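Local coordinates for protein malate oxidoreductase (Thermotoga maritima, PDB 1VL6) that probably catalyses the NAD-dependent oxidative decarboxylation of malate to pyruvate and carbon dioxide, at residues E192-V197 against V216-A221; T259-A264 against P278-K283; D319-V324 against E363-I368. All blocks are in the same frame, centred on the assembly; numbering follows the deposited sequence. Where two conformers were deposited one is given.

Contact 1 (E192-V197 against V216-A221); sequences EVKVVV and VKNVVA
The carbonyl oxygen of Val195 is gripped from the neighbouring strand by two donors: Val220 N gives it a nearly straight hydrogen bond of 2.8 Å, and the CA-H of Val219 adds a weaker contact. The O of the same Val220 in turn accepts Val197 N at 2.8 Å, and the CA-H of Val196 also approaches it. At the start of the pairing Val195 N reaches Asn218 O at 3.0 Å, with the donor nearly in line with the C=O of Asn218. This alternation is the bonding of parallel strands; the axes of the two short strands approach to 4.7 Å, with 21° between their directions.

The valines place their methyls on both faces of the sheet. On the face of Val195 and Val197, CG2 of Val195 meets CG1 of Val216 at 3.7 Å, the two side chains crossing at about a right angle, while CG2 of Val197 touches CG1 of Val219 at 4.1 Å. Both CG2 branches stand beside their own backbone N, with CG1 turned anti to it (chi1 -177° in Val195). On the other face Lys194 and Asn218 lie alongside each other and point the same way, CG of Lys194 being 3.7 Å from Asn218 ND2. The lysine chain then runs on extended past Val220, and its NZ ends in hydrogen bonds to the carbonyls of Ala260 and Glu262.

Strand 194-198, helix 202-214 and strand 218-223 form a beta-alpha-beta unit; a glycine pattern running from the end of its first strand into the helix is consistent with a Rossmann-type dinucleotide-binding fold. Leu211 of that helix packs on Val195, Val197 and Val216, Phe179 of helix 166-186 covers Val195 and Val216, and strand 266-269 bonds to the other edge of strand 194-198.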
loop_
_atom_site.group_PDB
_atom_site.type_symbol
_atom_site.label_atom_id
_atom_site.label_comp_id
_atom_site.label_asym_id
_atom_site.label_seq_id
_atom_site.Cartn_x
_atom_site.Cartn_y
_atom_site.Cartn_z
ATOM N N GLU A 192 -30.513 39.531 14.899
ATOM C CA GLU A 192 -30.482 40.396 16.097
ATOM C C GLU A 192 -29.242 40.295 16.956
ATOM O O GLU A 192 -29.005 41.174 17.730
ATOM C CB GLU A 192 -31.691 40.172 16.976
ATOM C CG GLU A 192 -33.005 40.325 16.208
ATOM C CD GLU A 192 -34.204 40.231 17.099
ATOM O OE1 GLU A 192 -34.060 39.728 18.234
ATOM O OE2 GLU A 192 -35.284 40.666 16.659
ATOM N N VAL A 193 -28.407 39.285 16.778
ATOM C CA VAL A 193 -27.231 39.126 17.635
ATOM C C VAL A 193 -26.045 40.002 17.263
ATOM O O VAL A 193 -25.812 40.251 16.071
ATOM C CB VAL A 193 -26.712 37.658 17.692
ATOM C CG1 VAL A 193 -27.682 36.831 18.432
ATOM C CG2 VAL A 193 -26.481 37.109 16.315
ATOM N N LYS A 194 -25.294 40.421 18.297
ATOM C CA LYS A 194 -24.041 41.129 18.127
ATOM C C LYS A 194 -22.906 40.117 18.240
ATOM O O LYS A 194 -22.775 39.455 19.287
ATOM C CB LYS A 194 -23.898 42.166 19.216
ATOM C CG LYS A 194 -22.603 42.974 19.238
ATOM C CD LYS A 194 -22.481 43.888 20.494
ATOM C CE LYS A 194 -21.614 45.134 20.216
ATOM N NZ LYS A 194 -21.008 45.729 21.453
ATOM N N VAL A 195 -22.104 40.006 17.182
ATOM C CA VAL A 195 -21.040 39.061 17.124
ATOM C C VAL A 195 -19.718 39.766 16.963
ATOM O O VAL A 195 -19.532 40.492 15.996
ATOM C CB VAL A 195 -21.188 38.175 15.916
ATOM C CG1 VAL A 195 -20.060 37.089 15.918
ATOM C CG2 VAL A 195 -22.579 37.545 15.878
ATOM N N VAL A 196 -18.792 39.550 17.906
ATOM C CA VAL A 196 -17.496 40.183 17.857
ATOM C C VAL A 196 -16.520 39.200 17.254
ATOM O O VAL A 196 -16.349 38.129 17.802
ATOM C CB VAL A 196 -17.003 40.576 19.240
ATOM C CG1 VAL A 196 -15.557 41.033 19.157
ATOM C CG2 VAL A 196 -17.808 41.702 19.787
ATOM N N VAL A 197 -15.863 39.565 16.151
ATOM C CA VAL A 197 -14.794 38.769 15.601
ATOM C C VAL A 197 -13.458 39.456 15.847
ATOM O O VAL A 197 -13.248 40.567 15.375
ATOM C CB VAL A 197 -14.968 38.586 14.115
ATOM C CG1 VAL A 197 -13.816 37.693 13.533
ATOM C CG2 VAL A 197 -16.310 37.989 13.818
ATOM N N VAL A 216 -26.244 37.601 9.753
ATOM C CA VAL A 216 -25.889 38.390 10.893
ATOM C C VAL A 216 -25.788 39.844 10.440
ATOM O O VAL A 216 -25.272 40.103 9.373
ATOM C CB VAL A 216 -24.555 37.883 11.496
ATOM C CG1 VAL A 216 -24.159 38.682 12.680
ATOM C CG2 VAL A 216 -24.671 36.452 11.888
ATOM N N LYS A 217 -26.288 40.776 11.241
ATOM C CA LYS A 217 -26.297 42.155 10.848
ATOM C C LYS A 217 -25.333 42.940 11.682
ATOM O O LYS A 217 -24.630 43.773 11.160
ATOM C CB LYS A 217 -27.741 42.721 10.803
ATOM C CG LYS A 217 -28.603 41.987 9.696
ATOM C CD LYS A 217 -29.569 42.848 8.894
ATOM C CE LYS A 217 -30.147 42.076 7.673
ATOM N NZ LYS A 217 -29.116 41.422 6.730
ATOM N N ASN A 218 -25.230 42.655 12.961
ATOM C CA ASN A 218 -24.280 43.342 13.794
ATOM C C ASN A 218 -22.975 42.563 14.030
ATOM O O ASN A 218 -22.745 41.996 15.082
ATOM C CB ASN A 218 -24.939 43.717 15.105
ATOM C CG ASN A 218 -24.133 44.732 15.846
ATOM O OD1 ASN A 218 -23.069 45.157 15.364
ATOM N ND2 ASN A 218 -24.618 45.140 17.011
ATOM N N VAL A 219 -22.114 42.565 13.035
ATOM C CA VAL A 219 -20.786 41.982 13.186
ATOM C C VAL A 219 -19.823 43.102 13.519
ATOM O O VAL A 219 -19.811 44.128 12.855
ATOM C CB VAL A 219 -20.293 41.320 11.915
ATOM C CG1 VAL A 219 -18.909 40.727 12.121
ATOM C CG2 VAL A 219 -21.271 40.233 11.443
ATOM N N VAL A 220 -19.029 42.895 14.560
ATOM C CA VAL A 220 -18.049 43.877 14.978
ATOM C C VAL A 220 -16.670 43.247 14.877
ATOM O O VAL A 220 -16.384 42.287 15.587
ATOM C CB VAL A 220 -18.337 44.347 16.404
ATOM C CG1 VAL A 220 -17.323 45.385 16.845
ATOM C CG2 VAL A 220 -19.746 44.935 16.484
ATOM N N ALA A 221 -15.860 43.783 13.979
ATOM C CA ALA A 221 -14.520 43.302 13.705
ATOM C C ALA A 221 -13.493 44.036 14.572
ATOM O O ALA A 221 -13.565 45.267 14.756
ATOM C CB ALA A 221 -14.190 43.549 12.264
#

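Contact 2 (T259-A264 against P278-K283); sequences TALEGA and PEWIKK
Around the indole of Trp280 the partner across the contact is Leu261, whose CD1 methyl approaches the six-membered ring obliquely and comes within 3.7 Å of CE3. Both side chains set out toward the opposite segment with CG beside the backbone N (chi1 -67° for Leu261), and this brings the leucine branch to the ring. Leu257 and Glu258 of helix 257-261 also touch the indole, so that the aromatic group rests against one short helix.

The polar part of the contact is a single backbone hydrogen bond. Gly263 N meets Lys283 O at 2.9 Å, in the carbonyl plane and on a lone pair, with an N-H...O angle of 167°. The CA of Glu262 lies 3.6 Å from the same Lys283 O, a CA-H contact beside the main bond. Lys283 itself is held by its N to Trp280 O, so the residue that offers the carbonyl is tied to the turn carrying the indole. Its side chain bends back over the surface: NZ forms a salt bridge with Glu258, whereas Glu262 OE2 remains 5.0 Å from Lys283 NZ, not in contact, though the opposite charges may still attract weakly.

Leu261 to Ala264 form a type II beta turn, closed by Ala264 N on Leu261 O, and Gly263 takes its third position with a positive phi of 76°, a place where type II turns commonly carry glycine. Here the turn leads from helix 257-261 toward strand 266-269, and the short, weakly bonded helix at about 278-281 lies on the connection from that strand to its parallel neighbour 289-292, as in the peripheral crossovers of a Rossmann-like domain.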
loop_
_atom_site.group_PDB
_atom_site.type_symbol
_atom_site.label_atom_id
_atom_site.label_comp_id
_atom_site.label_asym_id
_atom_site.label_seq_id
_atom_site.Cartn_x
_atom_site.Cartn_y
_atom_site.Cartn_z
ATOM N N THR A 259 -14.580 47.179 25.005
ATOM C CA THR A 259 -15.715 47.969 24.541
ATOM C C THR A 259 -16.634 47.192 23.563
ATOM O O THR A 259 -17.870 47.205 23.690
ATOM C CB THR A 259 -15.137 49.192 23.839
ATOM O OG1 THR A 259 -14.559 50.095 24.803
ATOM C CG2 THR A 259 -16.210 49.994 23.152
ATOM N N ALA A 260 -16.022 46.499 22.608
ATOM C CA ALA A 260 -16.766 45.691 21.631
ATOM C C ALA A 260 -17.624 44.642 22.273
ATOM O O ALA A 260 -18.709 44.346 21.774
ATOM C CB ALA A 260 -15.831 45.035 20.641
ATOM N N LEU A 261 -17.143 44.076 23.374
ATOM C CA LEU A 261 -17.819 42.958 23.972
ATOM C C LEU A 261 -19.014 43.359 24.811
ATOM O O LEU A 261 -19.789 42.500 25.163
ATOM C CB LEU A 261 -16.844 42.160 24.799
ATOM C CG LEU A 261 -15.762 41.452 23.998
ATOM C CD1 LEU A 261 -14.646 41.100 24.907
ATOM C CD2 LEU A 261 -16.287 40.162 23.342
ATOM N N GLU A 262 -19.185 44.635 25.132
ATOM C CA GLU A 262 -20.323 45.043 25.938
ATOM C C GLU A 262 -21.585 44.623 25.216
ATOM O O GLU A 262 -21.829 45.052 24.089
ATOM C CB GLU A 262 -20.342 46.527 26.159
ATOM C CG GLU A 262 -19.336 47.007 27.172
ATOM C CD GLU A 262 -19.130 48.522 27.095
ATOM O OE1 GLU A 262 -20.137 49.244 26.876
ATOM O OE2 GLU A 262 -17.966 48.986 27.242
ATOM N N GLY A 263 -22.355 43.736 25.847
ATOM C CA GLY A 263 -23.610 43.299 25.300
ATOM C C GLY A 263 -23.496 42.313 24.170
ATOM O O GLY A 263 -24.493 41.839 23.670
ATOM N N ALA A 264 -22.295 41.965 23.779
ATOM C CA ALA A 264 -22.146 41.039 22.682
ATOM C C ALA A 264 -22.706 39.671 23.021
ATOM O O ALA A 264 -22.616 39.218 24.143
ATOM C CB ALA A 264 -20.683 40.941 22.302
ATOM N N PRO A 278 -11.650 37.432 32.085
ATOM C CA PRO A 278 -12.871 36.741 32.498
ATOM C C PRO A 278 -13.982 37.703 32.891
ATOM O O PRO A 278 -15.101 37.498 32.514
ATOM C CB PRO A 278 -12.421 35.950 33.719
ATOM C CG PRO A 278 -11.179 36.596 34.151
ATOM C CD PRO A 278 -10.509 37.069 32.924
ATOM N N GLU A 279 -13.669 38.773 33.620
ATOM C CA GLU A 279 -14.731 39.707 34.006
ATOM C C GLU A 279 -15.475 40.368 32.834
ATOM O O GLU A 279 -16.642 40.741 32.976
ATOM C CB GLU A 279 -14.217 40.716 35.000
ATOM C CG GLU A 279 -13.979 40.109 36.388
ATOM C CD GLU A 279 -15.257 39.485 37.018
ATOM O OE1 GLU A 279 -16.131 40.210 37.533
ATOM O OE2 GLU A 279 -15.398 38.239 37.018
ATOM N N TRP A 280 -14.845 40.443 31.660
ATOM C CA TRP A 280 -15.537 40.956 30.461
ATOM C C TRP A 280 -16.750 40.113 30.110
ATOM O O TRP A 280 -17.766 40.622 29.628
ATOM C CB TRP A 280 -14.609 41.055 29.233
ATOM C CG TRP A 280 -13.394 41.925 29.472
ATOM C CD1 TRP A 280 -13.164 42.722 30.569
ATOM C CD2 TRP A 280 -12.257 42.102 28.619
ATOM N NE1 TRP A 280 -11.962 43.373 30.442
ATOM C CE2 TRP A 280 -11.381 43.011 29.264
ATOM C CE3 TRP A 280 -11.881 41.587 27.390
ATOM C CZ2 TRP A 280 -10.170 43.415 28.714
ATOM C CZ3 TRP A 280 -10.664 41.989 26.844
ATOM C CH2 TRP A 280 -9.826 42.886 27.513
ATOM N N ILE A 281 -16.662 38.823 30.369
ATOM C CA ILE A 281 -17.758 37.926 30.026
ATOM C C ILE A 281 -19.049 38.337 30.687
ATOM O O ILE A 281 -20.115 38.205 30.099
ATOM C CB ILE A 281 -17.398 36.467 30.360
ATOM C CG1 ILE A 281 -16.302 36.020 29.387
ATOM C CG2 ILE A 281 -18.667 35.570 30.244
ATOM C CD1 ILE A 281 -16.006 34.582 29.393
ATOM N N LYS A 282 -18.943 38.866 31.898
ATOM C CA LYS A 282 -20.097 39.283 32.641
ATOM C C LYS A 282 -20.718 40.546 32.059
ATOM O O LYS A 282 -21.831 40.866 32.405
ATOM C CB LYS A 282 -19.698 39.474 34.115
ATOM C CG LYS A 282 -19.113 38.190 34.709
ATOM C CD LYS A 282 -19.096 38.084 36.227
ATOM C CE LYS A 282 -18.228 36.842 36.670
ATOM N NZ LYS A 282 -17.586 37.077 38.011
ATOM N N LYS A 283 -20.019 41.277 31.189
ATOM C CA LYS A 283 -20.601 42.483 30.566
ATOM C C LYS A 283 -21.108 42.167 29.178
ATOM O O LYS A 283 -21.678 43.018 28.540
ATOM C CB LYS A 283 -19.605 43.602 30.479
ATOM C CG LYS A 283 -19.034 43.999 31.826
ATOM C CD LYS A 283 -18.165 45.277 31.736
ATOM C CE LYS A 283 -16.946 45.080 30.851
ATOM N NZ LYS A 283 -16.106 46.253 30.944
#

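Contact 3 (D319-V324 against E363-I368); sequences DHPNQV and EPERII
Pro321 opens the contact with its ring beside Glu365: CB lies 3.6 Å from Glu365 O, and the two side chains lie side by side and point the same way, bringing Glu365 OE1 to Pro321 CG at 4.1 Å. Next comes Asn322, whose amide does most of the bonding. Its OD1 accepts Ile367 N at 2.8 Å, the donor tilted 31° from the carbonyl plane, and its ND2 gives a bond of 2.8 Å to Pro364 O, which lies almost in the amide plane. With CG beside the backbone N (chi1 -65°), the amide is carried across to the turn Glu363 to Arg366, while a water joins Asn322 N to Glu365 O. ND2 also bonds to Val313 O of strand 312-315, and CG1 of Ile367 packs against OD1 at 3.6 Å.

The side chain of Gln323 hydrogen-bonds through NE2 to Gly316 O and packs on Arg37 of the second subunit, leaving its backbone beside CD1 of Ile368. Val324 closes the segment with an apolar touch, CG2 to Ile368 CD1 at 4.3 Å, and is backed by Val174 and Val175 of helix 166-186. A leucine in place of Asn322 would probably leave Ile367 N and Pro364 O without their mates and the two loops without their direct hydrogen bonds.

The bonds that cross here are all neutral: one buried amide serves as acceptor and donor to main-chain groups, and the charged Arg366 pairs instead with Glu370. Gripped at both ends, the amide is likely to be fixed in its rotation, so that the loop after strand 312-315 is joined in a defined way to the one before helix 374-386.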
loop_
_atom_site.group_PDB
_atom_site.type_symbol
_atom_site.label_atom_id
_atom_site.label_comp_id
_atom_site.label_asym_id
_atom_site.label_seq_id
_atom_site.Cartn_x
_atom_site.Cartn_y
_atom_site.Cartn_z
ATOM N N ASP A 319 -7.855 18.942 23.130
ATOM C CA ASP A 319 -7.881 19.054 24.566
ATOM C C ASP A 319 -9.259 19.382 25.208
ATOM O O ASP A 319 -9.422 19.238 26.420
ATOM C CB ASP A 319 -6.994 20.312 24.833
ATOM C CG ASP A 319 -5.945 20.060 25.800
ATOM O OD1 ASP A 319 -5.394 18.972 25.749
ATOM O OD2 ASP A 319 -5.594 20.867 26.674
ATOM N N HIS A 320 -10.191 19.962 24.456
ATOM C CA HIS A 320 -11.427 20.457 25.056
ATOM C C HIS A 320 -12.612 20.107 24.190
ATOM O O HIS A 320 -12.468 19.812 23.003
ATOM C CB HIS A 320 -11.397 21.994 25.178
ATOM C CG HIS A 320 -10.225 22.523 25.953
ATOM N ND1 HIS A 320 -10.156 22.473 27.327
ATOM C CD2 HIS A 320 -9.090 23.132 25.545
ATOM C CE1 HIS A 320 -9.014 22.992 27.732
ATOM N NE2 HIS A 320 -8.359 23.423 26.672
ATOM N N PRO A 321 -13.804 20.144 24.745
ATOM C CA PRO A 321 -14.986 19.962 23.929
ATOM C C PRO A 321 -15.083 21.047 22.875
ATOM O O PRO A 321 -14.393 22.076 22.977
ATOM C CB PRO A 321 -16.136 20.107 24.930
ATOM C CG PRO A 321 -15.537 19.882 26.246
ATOM C CD PRO A 321 -14.129 20.307 26.165
ATOM N N ASN A 322 -15.942 20.811 21.888
ATOM C CA ASN A 322 -16.291 21.817 20.907
ATOM C C ASN A 322 -15.056 22.326 20.176
ATOM O O ASN A 322 -14.783 23.532 20.088
ATOM C CB ASN A 322 -17.062 22.975 21.569
ATOM C CG ASN A 322 -18.411 22.552 22.129
ATOM O OD1 ASN A 322 -19.094 21.699 21.558
ATOM N ND2 ASN A 322 -18.842 23.216 23.222
ATOM N N GLN A 323 -14.302 21.387 19.654
ATOM C CA GLN A 323 -13.173 21.734 18.837
ATOM C C GLN A 323 -13.620 22.179 17.433
ATOM O O GLN A 323 -14.071 21.378 16.625
ATOM C CB GLN A 323 -12.212 20.569 18.722
ATOM C CG GLN A 323 -11.117 20.901 17.759
ATOM C CD GLN A 323 -10.055 19.844 17.643
ATOM O OE1 GLN A 323 -10.280 18.674 17.952
ATOM N NE2 GLN A 323 -8.878 20.262 17.183
ATOM N N VAL A 324 -13.474 23.457 17.144
ATOM C CA VAL A 324 -13.707 23.979 15.803
ATOM C C VAL A 324 -12.455 23.724 14.973
ATOM O O VAL A 324 -11.467 24.371 15.147
ATOM C CB VAL A 324 -13.963 25.471 15.912
ATOM C CG1 VAL A 324 -14.182 26.131 14.531
ATOM C CG2 VAL A 324 -15.177 25.652 16.818
ATOM N N GLU A 363 -25.694 20.254 21.449
ATOM C CA GLU A 363 -25.840 20.492 22.874
ATOM C C GLU A 363 -24.698 21.437 23.256
ATOM O O GLU A 363 -23.708 21.541 22.525
ATOM C CB GLU A 363 -25.730 19.181 23.678
ATOM C CG GLU A 363 -26.713 18.061 23.304
ATOM C CD GLU A 363 -28.175 18.403 23.565
ATOM O OE1 GLU A 363 -28.507 19.558 23.954
ATOM O OE2 GLU A 363 -29.004 17.511 23.384
ATOM N N PRO A 364 -24.818 22.127 24.384
ATOM C CA PRO A 364 -23.766 23.033 24.823
ATOM C C PRO A 364 -22.338 22.441 24.847
ATOM O O PRO A 364 -21.368 23.119 24.475
ATOM C CB PRO A 364 -24.216 23.414 26.228
ATOM C CG PRO A 364 -25.694 23.318 26.157
ATOM C CD PRO A 364 -25.955 22.113 25.323
ATOM N N GLU A 365 -22.204 21.200 25.282
ATOM C CA GLU A 365 -20.880 20.561 25.339
ATOM C C GLU A 365 -20.530 19.851 24.047
ATOM O O GLU A 365 -19.453 19.274 23.924
ATOM C CB GLU A 365 -20.802 19.609 26.496
ATOM C CG GLU A 365 -20.911 20.338 27.840
ATOM C CD GLU A 365 -19.632 21.064 28.273
ATOM O OE1 GLU A 365 -18.702 20.377 28.755
ATOM O OE2 GLU A 365 -19.546 22.320 28.156
ATOM N N ARG A 366 -21.428 19.919 23.063
ATOM C CA ARG A 366 -21.149 19.350 21.758
ATOM C C ARG A 366 -21.979 20.038 20.662
ATOM O O ARG A 366 -23.037 19.544 20.292
ATOM C CB ARG A 366 -21.440 17.868 21.832
ATOM C CG ARG A 366 -21.165 17.129 20.601
ATOM C CD ARG A 366 -22.195 16.005 20.342
ATOM N NE ARG A 366 -21.846 15.248 19.136
ATOM C CZ ARG A 366 -20.698 14.579 18.985
ATOM N NH1 ARG A 366 -19.782 14.560 19.960
ATOM N NH2 ARG A 366 -20.438 13.946 17.844
ATOM N N ILE A 367 -21.473 21.174 20.158
ATOM C CA ILE A 367 -22.184 22.002 19.138
ATOM C C ILE A 367 -21.876 21.630 17.696
ATOM O O ILE A 367 -22.539 22.096 16.771
ATOM C CB ILE A 367 -21.874 23.468 19.343
ATOM C CG1 ILE A 367 -20.427 23.786 18.943
ATOM C CG2 ILE A 367 -22.128 23.817 20.777
ATOM C CD1 ILE A 367 -19.949 25.207 19.260
ATOM N N ILE A 368 -20.852 20.793 17.526
ATOM C CA ILE A 368 -20.504 20.191 16.253
ATOM C C ILE A 368 -19.951 18.814 16.483
ATOM O O ILE A 368 -19.614 18.489 17.615
ATOM C CB ILE A 368 -19.463 21.018 15.534
ATOM C CG1 ILE A 368 -18.314 21.386 16.473
ATOM C CG2 ILE A 368 -20.084 22.230 14.950
ATOM C CD1 ILE A 368 -17.207 21.979 15.694
HETATM O O HOH W 1 -17.701 18.491 22.067
#

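Overall arrangement
All three contacts fall in the NAD-binding domain but occupy different depths of it. Contact 1 is buried core, two parallel strands bonded backbone to backbone with aliphatic methyls on both faces. Contact 2, at the surface, has one backbone bond, one apolar touch and charged side chains at its rim. Contact 3, partly buried, relies instead on a side-chain amide bonded to main-chain groups in and just after a beta turn. Contacts 1 and 2 adjoin, their centres about 13 Å apart, because Lys194 NZ ends at carbonyls of 259-264. Contact 3 stands apart, about 12 Å from contact 1 at the nearest atoms, though helix 166-186 packs on both.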